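Local coordinates for protein peptide synthetase, module 7 (Actinoplanes teichomyceticus, PDB 4TX3) that belongs to the condensation-domain family and, as the X-domain of a glycopeptide-antibiotic peptide synthetase, probably recruits the cytochrome P450 enzymes that crosslink the peptide, at residues A64-I69 with F155-A160; A164-R169 with E379-R384; D216-L221 with L355-V360. All coordinates share one frame; numbering follows the deposited sequence.

Contact 1 of 3, residues A64-I69 with F155-A160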
loop_
_atom_site.group_PDB
_atom_site.type_symbol
_atom_site.label_atom_id
_atom_site.label_comp_id
_atom_site.label_asym_id
_atom_site.label_seq_id
_atom_site.Cartn_x
_atom_site.Cartn_y
_atom_site.Cartn_z
ATOM N N ALA B 64 1.059 -7.382 20.087
ATOM C CA ALA B 64 -0.115 -8.050 20.642
ATOM C C ALA B 64 -0.899 -7.089 21.515
ATOM O O ALA B 64 -2.115 -7.250 21.687
ATOM C CB ALA B 64 0.279 -9.303 21.435
ATOM N N ALA B 65 -0.210 -6.100 22.079
ATOM C CA ALA B 65 -0.911 -5.078 22.856
ATOM C C ALA B 65 -1.863 -4.338 21.923
ATOM O O ALA B 65 -3.008 -4.086 22.268
ATOM C CB ALA B 65 0.060 -4.112 23.527
ATOM N N ARG B 66 -1.381 -4.035 20.724
ATOM C CA ARG B 66 -2.153 -3.311 19.721
ATOM C C ARG B 66 -3.334 -4.140 19.200
ATOM O O ARG B 66 -4.424 -3.598 19.003
ATOM C CB ARG B 66 -1.223 -2.895 18.576
ATOM C CG ARG B 66 -1.850 -2.148 17.410
ATOM C CD ARG B 66 -0.735 -1.615 16.505
ATOM N NE ARG B 66 -1.217 -1.201 15.192
ATOM C CZ ARG B 66 -1.768 -0.016 14.935
ATOM N NH1 ARG B 66 -1.906 0.889 15.902
ATOM N NH2 ARG B 66 -2.176 0.268 13.704
ATOM N N HIS B 67 -3.115 -5.443 18.995
ATOM C CA HIS B 67 -4.116 -6.346 18.404
ATOM C C HIS B 67 -4.640 -7.391 19.391
ATOM O O HIS B 67 -3.956 -8.376 19.669
ATOM C CB HIS B 67 -3.533 -7.083 17.195
ATOM C CG HIS B 67 -3.044 -6.184 16.103
ATOM N ND1 HIS B 67 -3.869 -5.706 15.108
ATOM C CD2 HIS B 67 -1.810 -5.694 15.836
ATOM C CE1 HIS B 67 -3.168 -4.946 14.284
ATOM N NE2 HIS B 67 -1.917 -4.924 14.701
ATOM N N GLU B 68 -5.857 -7.202 19.890
ATOM C CA GLU B 68 -6.436 -8.122 20.877
ATOM C C GLU B 68 -6.437 -9.590 20.464
ATOM O O GLU B 68 -6.233 -10.468 21.297
ATOM C CB GLU B 68 -7.869 -7.714 21.203
ATOM C CG GLU B 68 -7.962 -6.484 22.059
ATOM C CD GLU B 68 -9.383 -5.974 22.177
ATOM O OE1 GLU B 68 -10.315 -6.619 21.624
ATOM O OE2 GLU B 68 -9.557 -4.913 22.817
ATOM N N ILE B 69 -6.677 -9.858 19.189
ATOM C CA ILE B 69 -6.772 -11.241 18.754
ATOM C C ILE B 69 -5.483 -12.041 19.000
ATOM O O ILE B 69 -5.557 -13.248 19.215
ATOM C CB ILE B 69 -7.169 -11.353 17.258
ATOM C CG1 ILE B 69 -7.655 -12.784 16.977
ATOM C CG2 ILE B 69 -6.033 -10.855 16.316
ATOM C CD1 ILE B 69 -8.247 -12.970 15.628
ATOM N N PHE B 155 4.232 -7.481 10.637
ATOM C CA PHE B 155 5.589 -6.970 10.528
ATOM C C PHE B 155 5.640 -5.458 10.323
ATOM O O PHE B 155 6.629 -4.836 10.692
ATOM C CB PHE B 155 6.352 -7.723 9.425
ATOM C CG PHE B 155 6.638 -9.147 9.801
ATOM C CD1 PHE B 155 7.601 -9.438 10.752
ATOM C CD2 PHE B 155 5.893 -10.194 9.272
ATOM C CE1 PHE B 155 7.832 -10.749 11.139
ATOM C CE2 PHE B 155 6.123 -11.512 9.659
ATOM C CZ PHE B 155 7.080 -11.785 10.590
ATOM N N ARG B 156 4.584 -4.848 9.786
ATOM C CA ARG B 156 4.568 -3.387 9.746
ATOM C C ARG B 156 4.462 -2.882 11.171
ATOM O O ARG B 156 5.082 -1.884 11.527
ATOM C CB ARG B 156 3.427 -2.837 8.874
ATOM C CG ARG B 156 3.848 -2.575 7.398
ATOM C CD ARG B 156 2.659 -2.571 6.434
ATOM N NE ARG B 156 1.462 -2.042 7.090
ATOM C CZ ARG B 156 0.216 -2.308 6.706
ATOM N NH1 ARG B 156 -0.004 -3.106 5.666
ATOM N NH2 ARG B 156 -0.808 -1.780 7.364
ATOM N N ASP B 157 3.713 -3.589 12.009
ATOM C CA ASP B 157 3.529 -3.122 13.378
ATOM C C ASP B 157 4.713 -3.498 14.278
ATOM O O ASP B 157 5.040 -2.766 15.212
ATOM C CB ASP B 157 2.211 -3.647 13.939
ATOM C CG ASP B 157 0.998 -2.916 13.347
ATOM O OD1 ASP B 157 1.186 -1.818 12.762
ATOM O OD2 ASP B 157 -0.142 -3.431 13.464
ATOM N N LEU B 158 5.360 -4.624 13.983
ATOM C CA LEU B 158 6.622 -4.995 14.632
ATOM C C LEU B 158 7.734 -3.938 14.428
ATOM O O LEU B 158 8.358 -3.474 15.388
ATOM C CB LEU B 158 7.095 -6.356 14.109
ATOM C CG LEU B 158 8.264 -6.950 14.884
ATOM C CD1 LEU B 158 7.886 -7.107 16.339
ATOM C CD2 LEU B 158 8.688 -8.269 14.304
ATOM N N ALA B 159 7.958 -3.568 13.169
ATOM C CA ALA B 159 8.931 -2.544 12.803
ATOM C C ALA B 159 8.692 -1.226 13.540
ATOM O O ALA B 159 9.634 -0.619 14.057
ATOM C CB ALA B 159 8.905 -2.313 11.302
ATOM N N ALA B 160 7.442 -0.779 13.571
ATOM C CA ALA B 160 7.089 0.465 14.259
ATOM C C ALA B 160 7.420 0.399 15.753
ATOM O O ALA B 160 7.985 1.345 16.320
ATOM C CB ALA B 160 5.611 0.786 14.065
HETATM O O HOH W 1 -1.650 -1.790 12.005
#
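The imidazole of His67 and the carboxylate of Asp157 lie nearly coplanar, 26° apart, and meet edge on: NE2 of His67 points at OD2 of Asp157 over 2.6 Å in an almost straight hydrogen bond that stays within the ring plane. Over one face of this ring, offset toward its rim, lies CG of Arg66, 3.7 Å above the plane. The guanidinium of Arg66 also receives Asp157 at its edge, yet its plane stands 83° from that of the carboxylate. NE of Arg66 reaches the same oxygen, OD2 of Asp157, from above the carboxylate plane, closing a salt bridge at 3.0 Å. A water completes the ring of contacts, accepting from NH2 of Arg66 and donating to OD2 of Asp157, 2.7 Å from each. With CG anti to the backbone N (chi1 179°) and the chain extended as far as NE, Arg66 spans the gap between the two helices. OD2 thus takes histidine, arginine and water together, while OD1 is bound by Arg173 in a second salt bridge. So many donors would be expected to keep the carboxylate negative and to fix its rotation. Gln179 grips the backbone on both flanks of His67, at Arg66 O and Glu68 N, where the helix gives way to a turn. Arg66 and His67 open the Arg-His-Glu sequence motif of condensation domains, and their linkage to helix 148-166 ties the end of helix 53-66 into the chloramphenicol-acetyltransferase-like fold.

Contact 2 of 3, residues A164-R169 with E379-R384; sequences ARRAGR and ELPALR
Arg166 lays one face of its guanidinium over the methyl of Ala382, and this is the close-packed part of the contact: NH2 of Arg166 comes within 3.5 Å of CB of Ala382, and CZ of Arg166 within 3.9 Å of the same carbon. The carbonyl oxygen of Pro381 lies over that face too, 3.8 Å from NE of Arg166. Further back along the chain, CD of Arg166 rests 4.2 Å from CG of the Pro381 ring, an apolar touch alongside the polar head. The reach comes from a fully stretched side chain, CG anti to the backbone N (chi1 -177°) and the later bonds likewise extended through NE. Ala382 is held up to the arginine by a type II beta turn running from Leu380 to Leu383, in which it takes a positive phi of 68°. Looser is the polar side, where a water accepts only weakly from NE of Arg166 at 2.9 Å and lies improbably close to Pro381 O, 2.5 Å, so that its position is doubtful. All three touching residues remain partly exposed, and Arg166 and Ala382 also meet a crystal neighbour. Just beyond Arg166, a Schellman motif with Gly168 at C' closes helix 148-166. Deeper in, Tyr162 of that helix packs against Leu380, Pro381 and Leu383, seating the turn against the helix as the chain enters strand 383-388, an outermost strand of its sheet within this chain, paired with strand 40-49.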
loop_
_atom_site.group_PDB
_atom_site.type_symbol
_atom_site.label_atom_id
_atom_site.label_comp_id
_atom_site.label_asym_id
_atom_site.label_seq_id
_atom_site.Cartn_x
_atom_site.Cartn_y
_atom_site.Cartn_z
ATOM N N ALA B 164 10.708 2.306 18.195
ATOM C CA ALA B 164 10.534 3.031 19.458
ATOM C C ALA B 164 11.260 2.375 20.630
ATOM O O ALA B 164 11.997 3.044 21.360
ATOM C CB ALA B 164 9.046 3.173 19.788
ATOM N N ARG B 165 11.026 1.076 20.824
ATOM C CA ARG B 165 11.628 0.335 21.931
ATOM C C ARG B 165 13.157 0.340 21.842
ATOM O O ARG B 165 13.852 0.437 22.858
ATOM C CB ARG B 165 11.110 -1.102 21.963
ATOM C CG ARG B 165 9.674 -1.231 22.394
ATOM C CD ARG B 165 9.473 -0.762 23.836
ATOM N NE ARG B 165 8.126 -1.071 24.288
ATOM C CZ ARG B 165 7.596 -0.678 25.444
ATOM N NH1 ARG B 165 8.295 0.057 26.302
ATOM N NH2 ARG B 165 6.349 -1.024 25.735
ATOM N N ARG B 166 13.681 0.243 20.623
ATOM C CA ARG B 166 15.124 0.315 20.421
ATOM C C ARG B 166 15.667 1.685 20.834
ATOM O O ARG B 166 16.802 1.801 21.281
ATOM C CB ARG B 166 15.482 0.021 18.967
ATOM C CG ARG B 166 16.958 0.011 18.706
ATOM C CD ARG B 166 17.275 -0.238 17.244
ATOM N NE ARG B 166 18.723 -0.236 17.047
ATOM C CZ ARG B 166 19.442 0.860 16.836
ATOM N NH1 ARG B 166 18.847 2.038 16.777
ATOM N NH2 ARG B 166 20.755 0.776 16.682
ATOM N N ALA B 167 14.841 2.716 20.707
ATOM C CA ALA B 167 15.234 4.070 21.083
ATOM C C ALA B 167 14.766 4.475 22.484
ATOM O O ALA B 167 14.700 5.660 22.792
ATOM C CB ALA B 167 14.705 5.066 20.063
ATOM N N GLY B 168 14.416 3.510 23.324
ATOM C CA GLY B 168 14.135 3.804 24.717
ATOM C C GLY B 168 12.764 4.343 25.092
ATOM O O GLY B 168 12.583 4.831 26.205
ATOM N N ARG B 169 11.788 4.259 24.190
ATOM C CA ARG B 169 10.422 4.652 24.531
ATOM C C ARG B 169 9.418 3.573 24.111
ATOM O O ARG B 169 9.681 2.784 23.189
ATOM C CB ARG B 169 10.055 5.990 23.873
ATOM C CG ARG B 169 9.823 5.864 22.376
ATOM C CD ARG B 169 9.373 7.141 21.678
ATOM N NE ARG B 169 9.173 6.840 20.261
ATOM C CZ ARG B 169 10.128 6.910 19.338
ATOM N NH1 ARG B 169 11.350 7.312 19.664
ATOM N NH2 ARG B 169 9.861 6.588 18.086
ATOM N N GLU B 379 11.458 -2.828 6.968
ATOM C CA GLU B 379 12.706 -2.175 7.337
ATOM C C GLU B 379 12.839 -1.952 8.847
ATOM O O GLU B 379 12.023 -1.259 9.465
ATOM C CB GLU B 379 12.815 -0.841 6.606
ATOM C CG GLU B 379 14.062 -0.032 6.937
ATOM C CD GLU B 379 14.040 1.348 6.294
ATOM O OE1 GLU B 379 13.298 2.223 6.798
ATOM O OE2 GLU B 379 14.750 1.552 5.280
ATOM N N LEU B 380 13.880 -2.538 9.434
ATOM C CA LEU B 380 14.161 -2.368 10.856
ATOM C C LEU B 380 15.441 -1.576 11.039
ATOM O O LEU B 380 16.443 -1.863 10.395
ATOM C CB LEU B 380 14.285 -3.719 11.546
ATOM C CG LEU B 380 13.033 -4.588 11.597
ATOM C CD1 LEU B 380 13.467 -6.016 11.719
ATOM C CD2 LEU B 380 12.181 -4.212 12.790
ATOM N N PRO B 381 15.411 -0.576 11.924
ATOM C CA PRO B 381 16.555 0.298 12.201
ATOM C C PRO B 381 17.851 -0.445 12.571
ATOM O O PRO B 381 17.857 -1.278 13.484
ATOM C CB PRO B 381 16.062 1.160 13.380
ATOM C CG PRO B 381 14.821 0.507 13.879
ATOM C CD PRO B 381 14.224 -0.198 12.708
ATOM N N ALA B 382 18.924 -0.114 11.847
ATOM C CA ALA B 382 20.274 -0.664 12.017
ATOM C C ALA B 382 20.369 -2.127 11.628
ATOM O O ALA B 382 21.191 -2.853 12.176
ATOM C CB ALA B 382 20.770 -0.475 13.462
ATOM N N LEU B 383 19.543 -2.552 10.673
ATOM C CA LEU B 383 19.472 -3.961 10.273
ATOM C C LEU B 383 19.154 -4.139 8.795
ATOM O O LEU B 383 18.303 -3.446 8.243
ATOM C CB LEU B 383 18.408 -4.704 11.103
ATOM C CG LEU B 383 18.682 -4.924 12.594
ATOM C CD1 LEU B 383 17.444 -5.410 13.303
ATOM C CD2 LEU B 383 19.820 -5.913 12.769
ATOM N N ARG B 384 19.838 -5.075 8.153
ATOM C CA ARG B 384 19.438 -5.513 6.826
ATOM C C ARG B 384 18.511 -6.694 7.034
ATOM O O ARG B 384 18.892 -7.689 7.666
ATOM C CB ARG B 384 20.638 -5.914 5.970
ATOM C CG ARG B 384 21.440 -4.754 5.419
ATOM C CD ARG B 384 22.943 -5.074 5.450
ATOM N NE ARG B 384 23.459 -5.041 6.824
ATOM C CZ ARG B 384 24.521 -5.720 7.264
ATOM N NH1 ARG B 384 25.229 -6.497 6.438
ATOM N NH2 ARG B 384 24.884 -5.610 8.540
HETATM O O HOH W 2 18.671 -2.592 15.432
#

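Contact 3 of 3, residues D216-L221 with L355-V360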
loop_
_atom_site.group_PDB
_atom_site.type_symbol
_atom_site.label_atom_id
_atom_site.label_comp_id
_atom_site.label_asym_id
_atom_site.label_seq_id
_atom_site.Cartn_x
_atom_site.Cartn_y
_atom_site.Cartn_z
ATOM N N ASP B 216 -22.120 -32.592 -6.081
ATOM C CA ASP B 216 -21.536 -33.804 -5.508
ATOM C C ASP B 216 -20.713 -33.470 -4.270
ATOM O O ASP B 216 -20.389 -32.303 -4.044
ATOM C CB ASP B 216 -20.669 -34.510 -6.536
ATOM C CG ASP B 216 -21.397 -34.744 -7.833
ATOM O OD1 ASP B 216 -22.532 -35.275 -7.791
ATOM O OD2 ASP B 216 -20.841 -34.385 -8.896
ATOM N N GLN B 217 -20.363 -34.474 -3.471
ATOM C CA GLN B 217 -19.647 -34.186 -2.231
ATOM C C GLN B 217 -18.180 -33.918 -2.553
ATOM O O GLN B 217 -17.474 -33.248 -1.795
ATOM C CB GLN B 217 -19.763 -35.331 -1.220
ATOM C CG GLN B 217 -19.003 -36.599 -1.610
ATOM C CD GLN B 217 -19.064 -37.712 -0.555
ATOM O OE1 GLN B 217 -19.943 -37.723 0.318
ATOM N NE2 GLN B 217 -18.126 -38.657 -0.643
ATOM N N GLU B 218 -17.747 -34.438 -3.698
ATOM C CA GLU B 218 -16.351 -34.432 -4.096
ATOM C C GLU B 218 -16.205 -34.094 -5.561
ATOM O O GLU B 218 -17.139 -34.272 -6.329
ATOM C CB GLU B 218 -15.725 -35.800 -3.851
ATOM C CG GLU B 218 -14.730 -35.854 -2.739
ATOM C CD GLU B 218 -13.948 -37.167 -2.715
ATOM O OE1 GLU B 218 -13.699 -37.749 -3.802
ATOM O OE2 GLU B 218 -13.582 -37.619 -1.606
ATOM N N THR B 219 -15.020 -33.631 -5.946
ATOM C CA THR B 219 -14.656 -33.471 -7.349
ATOM C C THR B 219 -13.880 -34.719 -7.757
ATOM O O THR B 219 -13.040 -35.184 -6.987
ATOM C CB THR B 219 -13.796 -32.194 -7.574
ATOM O OG1 THR B 219 -14.473 -31.050 -7.036
ATOM C CG2 THR B 219 -13.517 -31.959 -9.065
ATOM N N VAL B 220 -14.162 -35.282 -8.931
ATOM C CA VAL B 220 -13.387 -36.424 -9.422
ATOM C C VAL B 220 -12.016 -35.979 -9.903
ATOM O O VAL B 220 -11.916 -35.172 -10.820
ATOM C CB VAL B 220 -14.089 -37.164 -10.586
ATOM C CG1 VAL B 220 -13.147 -38.199 -11.193
ATOM C CG2 VAL B 220 -15.342 -37.828 -10.108
ATOM N N LEU B 221 -10.955 -36.503 -9.306
ATOM C CA LEU B 221 -9.601 -36.051 -9.651
ATOM C C LEU B 221 -8.667 -37.252 -9.807
ATOM O O LEU B 221 -8.997 -38.347 -9.369
ATOM C CB LEU B 221 -9.085 -35.082 -8.582
ATOM C CG LEU B 221 -9.912 -33.808 -8.335
ATOM C CD1 LEU B 221 -9.639 -33.247 -6.949
ATOM C CD2 LEU B 221 -9.663 -32.732 -9.391
ATOM N N LEU B 355 -13.945 -34.985 7.942
ATOM C CA LEU B 355 -12.637 -34.444 8.279
ATOM C C LEU B 355 -11.738 -34.569 7.076
ATOM O O LEU B 355 -10.811 -33.793 6.898
ATOM C CB LEU B 355 -12.007 -35.178 9.458
ATOM C CG LEU B 355 -12.738 -35.211 10.793
ATOM C CD1 LEU B 355 -11.866 -35.934 11.818
ATOM C CD2 LEU B 355 -13.065 -33.802 11.244
ATOM N N SER B 356 -12.027 -35.572 6.255
ATOM C CA SER B 356 -11.109 -36.008 5.213
ATOM C C SER B 356 -11.106 -35.089 4.000
ATOM O O SER B 356 -10.316 -35.267 3.081
ATOM C CB SER B 356 -11.476 -37.428 4.789
ATOM O OG SER B 356 -12.887 -37.586 4.722
ATOM N N ARG B 357 -11.988 -34.103 4.003
ATOM C CA ARG B 357 -12.310 -33.394 2.780
ATOM C C ARG B 357 -12.722 -31.957 3.051
ATOM O O ARG B 357 -13.388 -31.673 4.050
ATOM C CB ARG B 357 -13.428 -34.137 2.048
ATOM C CG ARG B 357 -14.176 -33.321 1.027
ATOM C CD ARG B 357 -15.421 -34.025 0.558
ATOM N NE ARG B 357 -15.140 -35.426 0.288
ATOM C CZ ARG B 357 -15.770 -36.439 0.874
ATOM N NH1 ARG B 357 -16.725 -36.190 1.764
ATOM N NH2 ARG B 357 -15.444 -37.693 0.566
ATOM N N HIS B 358 -12.311 -31.048 2.172
ATOM C CA HIS B 358 -12.840 -29.689 2.192
ATOM C C HIS B 358 -14.241 -29.681 1.566
ATOM O O HIS B 358 -14.433 -30.191 0.462
ATOM C CB HIS B 358 -11.905 -28.731 1.450
ATOM C CG HIS B 358 -12.202 -27.284 1.695
ATOM N ND1 HIS B 358 -12.865 -26.495 0.782
ATOM C CD2 HIS B 358 -11.924 -26.484 2.751
ATOM C CE1 HIS B 358 -12.993 -25.272 1.267
ATOM N NE2 HIS B 358 -12.431 -25.242 2.460
ATOM N N PRO B 359 -15.227 -29.104 2.275
ATOM C CA PRO B 359 -16.623 -29.052 1.822
ATOM C C PRO B 359 -16.840 -28.120 0.615
ATOM O O PRO B 359 -16.049 -27.187 0.427
ATOM C CB PRO B 359 -17.354 -28.522 3.054
ATOM C CG PRO B 359 -16.332 -27.691 3.740
ATOM C CD PRO B 359 -15.046 -28.407 3.559
ATOM N N VAL B 360 -17.892 -28.379 -0.171
ATOM C CA VAL B 360 -18.265 -27.579 -1.346
ATOM C C VAL B 360 -17.240 -27.624 -2.483
ATOM O O VAL B 360 -17.604 -27.926 -3.613
ATOM C CB VAL B 360 -18.505 -26.094 -0.995
ATOM C CG1 VAL B 360 -19.067 -25.343 -2.212
ATOM C CG2 VAL B 360 -19.430 -25.962 0.188
HETATM O O HOH W 3 -18.367 -30.691 -3.010
HETATM O O HOH W 4 -18.679 -31.504 -0.178
#
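Glu218 and Arg357 form the heart of this contact, the guanidinium gripping one carboxylate oxygen side-on with two nitrogens. NH2 of Arg357 donates to OE2 of Glu218 at 2.9 Å, fairly straight, from above the carboxylate plane; NE of Arg357 reaches the same OE2 at 3.3 Å in a more bent bond that uses the anti lone pair. Both run within the guanidinium plane, which is turned 58° from the carboxylate. Gln217 lies across one face of the guanidinium, its CG 4.0 Å above the centre. NE2 of Gln217 is 3.1 Å from NH2 of Arg357, a close approach of two donors and not a hydrogen bond. A bend at chi3 (-45°) turns the arginine head toward Glu218 after an otherwise extended start. The backbones are bridged by water: one molecule donates to Gln217 O at 2.7 Å and accepts from Val360 N at 3.2 Å, and a second lies between Asp216 O and Val360 O. Further out, Arg227 makes its own salt bridge to OE2 of Glu218 through NE and binds Ser356 O through NH1, while Gln362 joins Thr219 OG1 to His358 O. The two loops are thus joined by a salt bridge and by waters. One oxygen shared by two arginines implies a carboxylate that is probably held ionised, while solvent at this surface contact probably weakens the charge attraction.

Contacts 1 and 2 are neighbours, their centres 15 Å apart, and both draw on helix 148-166: contact 1 uses its middle and contact 2 its end. They touch directly, CD2 of Leu380 lying 3.7 Å from CA of Ala159. Contact 3 stands across the chain's centre, 37 Å from contact 1 and 48 Å from contact 2 between centres; it joins loops preceding strands 235-242 and 363-369, outer strands of the four-stranded sheet. In catalytic relatives the active-site tunnel runs between the two lobes; no active site or ligand is identified here. The other protein chain packs on Arg66 at contact 1 and, at contact 2, forms salt bridges to Arg169 and Glu379 and a hydrogen bond to Arg384; it does not touch contact 3.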